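Long-range contact in N-terminal acetyltransferase B complex subunit NAT3 (Candida albicans, PDB 5K04), which acetylates protein N-termini using acetyl-coenzyme A, as the GNAT-family catalytic subunit of the NatB complex: residues H72-A77 with D110-V115. Sequence-based numbering, arbitrary orientation.
Sequences HTHITA and DLFVKV
T73 O takes the backbone N of D110 at 2.9 Å and, more weakly, ND1 of the H72 ring at 3.3 Å. The bond to D110 lies where the parallel strands 70-80 and 108-114 of the GNAT sheet still pair, just before they splay apart, as strands of this fold do beside the acetyl-CoA site. One step on, the backbone N of I75 reaches D110 O at 3.0 Å, so strand 70-80 grips D110 by both its backbone N-H and its backbone C=O. Further along, a water replaces direct pairing: it donates to I75 O and accepts from F112 N, bridging the opening gap.

On the sheet face that carries H74 and D110, the histidine ND1 donates to D110 OD1 at 2.8 Å, a bent bond (142°) that meets the carboxylate from above its plane. CG of H74 lies trans to its backbone N, and CG of D110 lies between its N and carbonyl carbon (chi1 84°), which brings the carboxylate back toward the ring. D158 of strand 156-162 brings a second carboxylate close to D110 OD2, and the N-H of H74 would probably help to stabilise negative charge on D110. The H74 ring also turns its edge to F112 in an offset edge-to-face pair, planes at 60°, with H74 CE1 over the phenyl face, 3.6 Å from F112 CE2.

On the opposite face I75 and L111 lie side by side, both touching Y129; L111 also lies close to Y124, a CoA-binding residue, and to a bound MES molecule. I75 CB lies 4.1 Å from L111 CB, and I75 CD1 is just as near to L111 CD2.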
loop_
_atom_site.group_PDB
_atom_site.type_symbol
_atom_site.label_atom_id
_atom_site.label_comp_id
_atom_site.label_asym_id
_atom_site.label_seq_id
_atom_site.Cartn_x
_atom_site.Cartn_y
_atom_site.Cartn_z
ATOM N N HIS B 72 18.356 11.268 25.807
ATOM C CA HIS B 72 19.215 10.801 24.730
ATOM C C HIS B 72 18.351 10.436 23.533
ATOM O O HIS B 72 17.150 10.187 23.663
ATOM C CB HIS B 72 20.045 9.598 25.154
ATOM C CG HIS B 72 19.237 8.363 25.364
ATOM N ND1 HIS B 72 19.188 7.338 24.441
ATOM C CD2 HIS B 72 18.436 7.986 26.388
ATOM C CE1 HIS B 72 18.396 6.381 24.891
ATOM N NE2 HIS B 72 17.924 6.752 26.068
ATOM N N THR B 73 18.975 10.407 22.356
ATOM C CA THR B 73 18.304 9.944 21.152
ATOM C C THR B 73 18.677 8.492 20.882
ATOM O O THR B 73 19.749 8.013 21.269
ATOM C CB THR B 73 18.631 10.799 19.923
ATOM O OG1 THR B 73 19.851 10.359 19.351
ATOM C CG2 THR B 73 18.792 12.229 20.321
ATOM N N HIS B 74 17.761 7.793 20.218
ATOM C CA HIS B 74 17.906 6.377 19.934
ATOM C C HIS B 74 17.573 6.138 18.473
ATOM O O HIS B 74 16.548 6.623 17.981
ATOM C CB HIS B 74 16.998 5.526 20.825
ATOM C CG HIS B 74 17.136 4.059 20.577
ATOM N ND1 HIS B 74 18.080 3.285 21.218
ATOM C CD2 HIS B 74 16.473 3.231 19.735
ATOM C CE1 HIS B 74 17.982 2.038 20.791
ATOM N NE2 HIS B 74 17.023 1.982 19.883
ATOM N N ILE B 75 18.452 5.412 17.783
ATOM C CA ILE B 75 18.197 4.972 16.415
ATOM C C ILE B 75 17.461 3.635 16.469
ATOM O O ILE B 75 17.959 2.676 17.067
ATOM C CB ILE B 75 19.507 4.843 15.623
ATOM C CG1 ILE B 75 20.154 6.209 15.418
ATOM C CG2 ILE B 75 19.237 4.197 14.283
ATOM C CD1 ILE B 75 21.626 6.120 15.061
ATOM N N THR B 76 16.279 3.564 15.851
ATOM C CA THR B 76 15.571 2.291 15.751
ATOM C C THR B 76 15.731 1.619 14.397
ATOM O O THR B 76 15.821 0.393 14.338
ATOM C CB THR B 76 14.082 2.467 16.057
ATOM O OG1 THR B 76 13.421 3.057 14.939
ATOM C CG2 THR B 76 13.945 3.353 17.220
ATOM N N ALA B 77 15.796 2.387 13.313
ATOM C CA ALA B 77 15.926 1.785 11.988
ATOM C C ALA B 77 16.649 2.715 11.015
ATOM O O ALA B 77 16.277 3.885 10.863
ATOM C CB ALA B 77 14.543 1.411 11.429
ATOM N N ASP B 110 22.294 6.589 21.014
ATOM C CA ASP B 110 22.566 5.171 21.170
ATOM C C ASP B 110 21.772 4.374 20.134
ATOM O O ASP B 110 20.943 4.915 19.389
ATOM C CB ASP B 110 22.261 4.703 22.603
ATOM C CG ASP B 110 20.801 4.361 22.822
ATOM O OD1 ASP B 110 19.925 5.045 22.253
ATOM O OD2 ASP B 110 20.528 3.396 23.564
ATOM N N LEU B 111 22.028 3.067 20.119
ATOM C CA LEU B 111 21.488 2.146 19.136
ATOM C C LEU B 111 21.858 0.741 19.569
ATOM O O LEU B 111 22.793 0.534 20.347
ATOM C CB LEU B 111 22.041 2.417 17.736
ATOM C CG LEU B 111 23.571 2.341 17.704
ATOM C CD1 LEU B 111 24.100 0.961 17.279
ATOM C CD2 LEU B 111 24.151 3.415 16.835
ATOM N N PHE B 112 21.142 -0.221 19.012
ATOM C CA PHE B 112 21.403 -1.630 19.249
ATOM C C PHE B 112 21.893 -2.257 17.961
ATOM O O PHE B 112 21.264 -2.096 16.913
ATOM C CB PHE B 112 20.151 -2.360 19.731
ATOM C CG PHE B 112 19.630 -1.874 21.062
ATOM C CD1 PHE B 112 20.474 -1.721 22.150
ATOM C CD2 PHE B 112 18.290 -1.592 21.223
ATOM C CE1 PHE B 112 19.999 -1.294 23.365
ATOM C CE2 PHE B 112 17.798 -1.164 22.443
ATOM C CZ PHE B 112 18.662 -1.011 23.517
ATOM N N VAL B 113 23.015 -2.967 18.047
ATOM C CA VAL B 113 23.527 -3.811 16.974
ATOM C C VAL B 113 23.692 -5.216 17.535
ATOM O O VAL B 113 24.218 -5.390 18.642
ATOM C CB VAL B 113 24.863 -3.278 16.407
ATOM C CG1 VAL B 113 25.484 -4.275 15.469
ATOM C CG2 VAL B 113 24.622 -1.999 15.645
ATOM N N LYS B 114 23.230 -6.212 16.789
ATOM C CA LYS B 114 23.408 -7.585 17.236
ATOM C C LYS B 114 24.894 -7.912 17.312
ATOM O O LYS B 114 25.706 -7.400 16.539
ATOM C CB LYS B 114 22.689 -8.563 16.307
ATOM C CG LYS B 114 21.157 -8.479 16.350
ATOM C CD LYS B 114 20.640 -8.635 17.775
ATOM C CE LYS B 114 19.128 -8.794 17.822
ATOM N NZ LYS B 114 18.639 -8.770 19.235
ATOM N N VAL B 115 25.242 -8.762 18.282
ATOM C CA VAL B 115 26.633 -9.126 18.558
ATOM C C VAL B 115 27.293 -9.778 17.343
ATOM O O VAL B 115 28.513 -9.674 17.152
ATOM C CB VAL B 115 26.664 -10.037 19.808
ATOM C CG1 VAL B 115 27.923 -10.875 19.855
ATOM C CG2 VAL B 115 26.531 -9.182 21.095
HETATM O O HOH W 1 18.841 0.064 16.842
#